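Local coordinates for neuraminidase (Influenza A virus, PDB 4K3Y), which is a neuraminidase-like surface protein of a bat influenza A virus, built on the sialidase propeller fold but probably lacking typical sialidase activity, at residues 20-25 and 357-362; 192-197 and 218-223. One frame throughout, in Å; residues are numbered along the deposited sequence.

Interaction 1. Residues 20-25 and 357-362; sequences GWVPTY and CGTGGS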
# COMPACT_ATOMS: atom_id res chain seq x y z
N GLY C 20 -30.71 1.74 -19.05
CA GLY C 20 -30.19 3.00 -18.56
C GLY C 20 -28.72 2.89 -18.21
O GLY C 20 -28.13 1.81 -18.31
N TRP C 21 -28.13 4.00 -17.81
CA TRP C 21 -26.73 4.01 -17.42
C TRP C 21 -26.55 4.91 -16.18
O TRP C 21 -27.21 5.94 -16.05
CB TRP C 21 -25.88 4.51 -18.59
CG TRP C 21 -26.11 3.72 -19.86
CD1 TRP C 21 -27.05 3.98 -20.83
CD2 TRP C 21 -25.39 2.55 -20.30
NE1 TRP C 21 -26.95 3.04 -21.84
CE2 TRP C 21 -25.95 2.16 -21.55
CE3 TRP C 21 -24.33 1.80 -19.77
CZ2 TRP C 21 -25.49 1.04 -22.26
CZ3 TRP C 21 -23.87 0.70 -20.49
CH2 TRP C 21 -24.45 0.34 -21.72
N VAL C 22 -25.69 4.48 -15.25
CA VAL C 22 -25.34 5.29 -14.08
C VAL C 22 -23.82 5.35 -13.97
O VAL C 22 -23.13 4.38 -14.31
CB VAL C 22 -25.92 4.71 -12.77
CG1 VAL C 22 -26.06 5.79 -11.72
CG2 VAL C 22 -27.27 4.10 -13.03
N PRO C 23 -23.28 6.49 -13.55
CA PRO C 23 -21.82 6.53 -13.33
C PRO C 23 -21.32 5.63 -12.19
O PRO C 23 -21.99 5.41 -11.17
CB PRO C 23 -21.54 8.00 -12.99
CG PRO C 23 -22.89 8.63 -12.73
CD PRO C 23 -23.89 7.83 -13.51
N THR C 24 -20.13 5.08 -12.37
CA THR C 24 -19.51 4.30 -11.32
C THR C 24 -18.26 5.01 -10.82
O THR C 24 -17.94 4.97 -9.64
CB THR C 24 -19.18 2.91 -11.81
OG1 THR C 24 -18.45 3.01 -13.04
CG2 THR C 24 -20.46 2.16 -12.07
N TYR C 25 -17.57 5.67 -11.74
CA TYR C 25 -16.46 6.52 -11.37
C TYR C 25 -16.59 7.87 -12.05
O TYR C 25 -17.05 7.96 -13.20
CB TYR C 25 -15.13 5.88 -11.73
CG TYR C 25 -13.96 6.78 -11.46
CD1 TYR C 25 -13.50 6.96 -10.16
CD2 TYR C 25 -13.31 7.45 -12.49
CE1 TYR C 25 -12.42 7.78 -9.89
CE2 TYR C 25 -12.23 8.28 -12.23
CZ TYR C 25 -11.79 8.44 -10.93
OH TYR C 25 -10.71 9.26 -10.64
N CYS C 357 -22.07 2.13 -16.08
CA CYS C 357 -22.45 0.72 -16.23
C CYS C 357 -23.94 0.67 -16.44
O CYS C 357 -24.66 1.59 -16.05
CB CYS C 357 -22.04 -0.09 -15.00
SG CYS C 357 -20.24 -0.22 -14.81
N GLY C 358 -24.41 -0.40 -17.07
CA GLY C 358 -25.82 -0.49 -17.41
C GLY C 358 -26.74 -0.87 -16.27
O GLY C 358 -26.38 -1.67 -15.40
N THR C 359 -27.94 -0.29 -16.28
CA THR C 359 -29.04 -0.67 -15.40
C THR C 359 -30.12 -1.31 -16.25
O THR C 359 -30.35 -0.90 -17.39
CB THR C 359 -29.69 0.57 -14.78
OG1 THR C 359 -28.69 1.32 -14.09
CG2 THR C 359 -30.81 0.19 -13.80
N GLY C 360 -30.82 -2.29 -15.68
CA GLY C 360 -31.95 -2.90 -16.36
C GLY C 360 -33.16 -1.99 -16.51
O GLY C 360 -34.03 -2.24 -17.34
N GLY C 361 -33.23 -0.94 -15.69
CA GLY C 361 -34.38 -0.04 -15.71
C GLY C 361 -34.11 1.30 -16.39
O GLY C 361 -32.99 1.81 -16.37
N SER C 362 -35.15 1.87 -17.00
CA SER C 362 -35.01 3.16 -17.67
C SER C 362 -34.69 4.28 -16.67
O SER C 362 -35.13 4.24 -15.52
CB SER C 362 -36.27 3.50 -18.47
OG SER C 362 -37.31 3.96 -17.62

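Interaction 2. Residues 192-197 and 218-223; sequences FNFEFP and KRPFLE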
# COMPACT_ATOMS: atom_id res chain seq x y z
N PHE C 192 -11.89 0.13 -46.31
CA PHE C 192 -12.12 0.91 -45.09
C PHE C 192 -10.94 0.90 -44.12
O PHE C 192 -9.94 0.20 -44.33
CB PHE C 192 -13.39 0.47 -44.35
CG PHE C 192 -13.33 -0.94 -43.83
CD1 PHE C 192 -13.54 -2.02 -44.67
CD2 PHE C 192 -13.07 -1.19 -42.48
CE1 PHE C 192 -13.49 -3.32 -44.20
CE2 PHE C 192 -13.03 -2.50 -42.00
CZ PHE C 192 -13.24 -3.56 -42.86
N ASN C 193 -11.07 1.69 -43.06
CA ASN C 193 -10.07 1.80 -42.00
C ASN C 193 -10.66 1.37 -40.65
O ASN C 193 -11.84 1.64 -40.37
CB ASN C 193 -9.52 3.23 -41.96
CG ASN C 193 -8.59 3.48 -40.79
OD1 ASN C 193 -7.63 2.72 -40.56
ND2 ASN C 193 -8.87 4.54 -40.02
N PHE C 194 -9.87 0.70 -39.81
CA PHE C 194 -10.38 0.09 -38.58
C PHE C 194 -9.46 0.31 -37.36
O PHE C 194 -8.80 -0.63 -36.89
CB PHE C 194 -10.59 -1.41 -38.81
CG PHE C 194 -11.50 -2.06 -37.80
CD1 PHE C 194 -12.86 -1.78 -37.80
CD2 PHE C 194 -11.00 -2.97 -36.86
CE1 PHE C 194 -13.73 -2.38 -36.88
CE2 PHE C 194 -11.86 -3.58 -35.94
CZ PHE C 194 -13.23 -3.28 -35.95
N GLU C 195 -9.42 1.54 -36.85
CA GLU C 195 -8.52 1.87 -35.73
C GLU C 195 -9.18 1.80 -34.36
O GLU C 195 -10.40 1.97 -34.25
CB GLU C 195 -7.90 3.26 -35.92
CG GLU C 195 -7.13 3.45 -37.22
CD GLU C 195 -5.73 2.86 -37.20
OE1 GLU C 195 -5.13 2.73 -36.11
OE2 GLU C 195 -5.23 2.54 -38.29
N PHE C 196 -8.38 1.55 -33.33
CA PHE C 196 -8.85 1.57 -31.93
C PHE C 196 -10.13 0.80 -31.61
O PHE C 196 -11.03 1.36 -30.98
CB PHE C 196 -9.10 3.02 -31.49
CG PHE C 196 -8.06 3.97 -31.96
CD1 PHE C 196 -6.73 3.81 -31.56
CD2 PHE C 196 -8.38 5.00 -32.82
CE1 PHE C 196 -5.75 4.68 -32.00
CE2 PHE C 196 -7.40 5.89 -33.27
CZ PHE C 196 -6.07 5.71 -32.85
N PRO C 197 -10.23 -0.47 -32.04
CA PRO C 197 -11.49 -1.15 -31.67
C PRO C 197 -11.67 -1.29 -30.15
O PRO C 197 -10.70 -1.55 -29.42
CB PRO C 197 -11.35 -2.53 -32.31
CG PRO C 197 -9.87 -2.72 -32.55
CD PRO C 197 -9.32 -1.35 -32.81
N LYS C 218 -19.79 6.91 -40.07
CA LYS C 218 -20.32 5.85 -39.20
C LYS C 218 -19.13 5.05 -38.67
O LYS C 218 -17.98 5.33 -39.01
CB LYS C 218 -21.24 4.91 -39.97
CG LYS C 218 -22.53 5.49 -40.49
CD LYS C 218 -23.28 4.40 -41.24
CE LYS C 218 -24.37 4.90 -42.16
NZ LYS C 218 -24.98 3.75 -42.90
N ARG C 219 -19.40 4.06 -37.83
CA ARG C 219 -18.30 3.27 -37.28
C ARG C 219 -18.30 1.84 -37.81
O ARG C 219 -19.35 1.21 -37.90
CB ARG C 219 -18.33 3.30 -35.74
CG ARG C 219 -18.22 4.70 -35.13
CD ARG C 219 -18.21 4.66 -33.61
NE ARG C 219 -17.79 5.92 -33.01
CZ ARG C 219 -16.53 6.35 -32.98
NH1 ARG C 219 -15.55 5.62 -33.51
NH2 ARG C 219 -16.24 7.52 -32.42
N PRO C 220 -17.11 1.32 -38.18
CA PRO C 220 -17.03 -0.07 -38.63
C PRO C 220 -17.19 -1.05 -37.46
O PRO C 220 -16.87 -0.70 -36.32
CB PRO C 220 -15.62 -0.17 -39.23
CG PRO C 220 -14.83 0.91 -38.53
CD PRO C 220 -15.81 2.02 -38.30
N PHE C 221 -17.68 -2.25 -37.76
CA PHE C 221 -17.97 -3.25 -36.73
C PHE C 221 -17.37 -4.63 -37.05
O PHE C 221 -17.33 -5.05 -38.20
CB PHE C 221 -19.48 -3.39 -36.58
CG PHE C 221 -19.90 -3.93 -35.25
CD1 PHE C 221 -19.98 -3.09 -34.15
CD2 PHE C 221 -20.23 -5.27 -35.09
CE1 PHE C 221 -20.38 -3.57 -32.91
CE2 PHE C 221 -20.63 -5.76 -33.85
CZ PHE C 221 -20.70 -4.91 -32.76
N LEU C 222 -16.93 -5.33 -36.01
CA LEU C 222 -16.34 -6.65 -36.15
C LEU C 222 -16.96 -7.61 -35.13
O LEU C 222 -17.32 -7.22 -34.02
CB LEU C 222 -14.83 -6.58 -35.87
CG LEU C 222 -13.81 -7.38 -36.68
CD1 LEU C 222 -12.56 -7.63 -35.85
CD2 LEU C 222 -14.36 -8.68 -37.23
N GLU C 223 -17.11 -8.87 -35.54
CA GLU C 223 -17.38 -9.96 -34.60
C GLU C 223 -16.53 -11.16 -34.99
O GLU C 223 -16.22 -11.35 -36.17
CB GLU C 223 -18.88 -10.30 -34.53
CG GLU C 223 -19.44 -11.01 -35.76
CD GLU C 223 -20.94 -11.28 -35.63
OE1 GLU C 223 -21.61 -10.60 -34.82
OE2 GLU C 223 -21.44 -12.20 -36.34

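Interaction 1. Residues 20-25 and 357-362
Gly20 pairs with Thr359 and Val22 with Cys357 in an antiparallel ladder that brings residues from near the two ends of the chain side by side. Each couple is a hydrogen-bonded pair. Thr359 N gives Gly20 O a bond of 2.9 Å. It is almost straight at the hydrogen (171°), yet the donor comes from above the carbonyl plane. The return bond, Gly20 N to Thr359 O, is the most bent of the four. Two residues on, Val22 N meets Cys357 O at 3.2 Å, and Cys357 N answers to Val22 O. Between them Trp21 and Gly358 form a non-hydrogen-bonded pair. The short strand axes run at 133° to each other, which reflects a marked twist.

Side-chain contacts lie on both faces of the ladder. On one, Trp21 has CG beside its backbone N (chi1 -54°), and the benzo part of the indole leans back over the backbone of Gly358, CE3 coming obliquely to 3.5 Å from Gly358 N. Trp275 and Phe336 meet the indole edge-to-face. On the other face, Val22 CG2 lies 3.3 Å from Thr359 OG1, the two side chains crossing at a slant. Ile130 and Thr133 of a second subunit pack on this face, which therefore belongs to the tetramer as well as to the sheet.

Past the ladder, where the first strand turns its corner, Thr24 CG2 touches Cys357 SG at 3.6 Å. The hydroxyl of Thr24 is engaged with Thr355 OG1, while the sulfur is tied by a disulfide to Cys335 on the next strand.

The arrangement is the closure of a six-bladed beta propeller: strand 20-26, from early in the chain, completes the blade whose other three strands come last, fastening the ring in the manner of influenza neuraminidases.

Interaction 2. Residues 192-197 and 218-223
Phe194 and Pro220 mark the nearest approach of the two backbones, with CA atoms 6.7 Å apart, too far for pairing as neighbouring strands; residues 192-197 are mostly loop, and residues 218-223 lead into strand 221-224.

Side chains bridge this gap, above all the ring of Phe194. With CG anti to the backbone N (chi1 -162°), the ring reaches across to the opposite segment and offers it its rim. CD1 lies 3.4 Å from Pro220 CG, close to the ring plane, the two side chains running antiparallel alongside one another. Further along the same rim, CE1 approaches Phe221 N at 4.0 Å. CZ comes obliquely to 3.7 Å from Leu222 CB, the two side chains lying roughly perpendicular. Phe192 adds a looser touch, its CD2 4.3 Å from Pro220 CB, and Asn193 O lies 3.6 Å from Pro220 CG.

Phe232, on the adjoining strand 230-233, meets both Phe192 and Phe194 edge-to-face, so the aromatic cluster continues into the blade. The side chain of Pro220 lies about 8 Å from the calcium ion, whose site includes Asn212 and Asp216; Asp216 OD1 accepts a hydrogen bond from Lys218 N.

The side chains that meet are apolar, the backbone polar atoms here only touch carbon, and the two segments share no hydrogen bond. The contact therefore owes its hold to shape and burial, while backbone groups of Pro220 and Leu222 bond to Gly210 and Cys208.

How the interactions relate
Both contacts are buried, yet they work at different levels of the propeller. Interaction 1 joins two neighbouring strands of one blade by backbone bonds and, with 331 residues between its segments, closes the ring; it also takes part in a subunit interface. Interaction 2 is nested within that loop and spans only 20 intervening residues: it lays an inter-blade loop against the start of a strand in the following blade and the residue leading into it, chiefly through aromatic and aliphatic side chains, and no other subunit touches it. Their centres are 25 Å apart, and they share no strand. Directional bonding thus serves the blade edge, and shape-dependent packing the loop beside the calcium site.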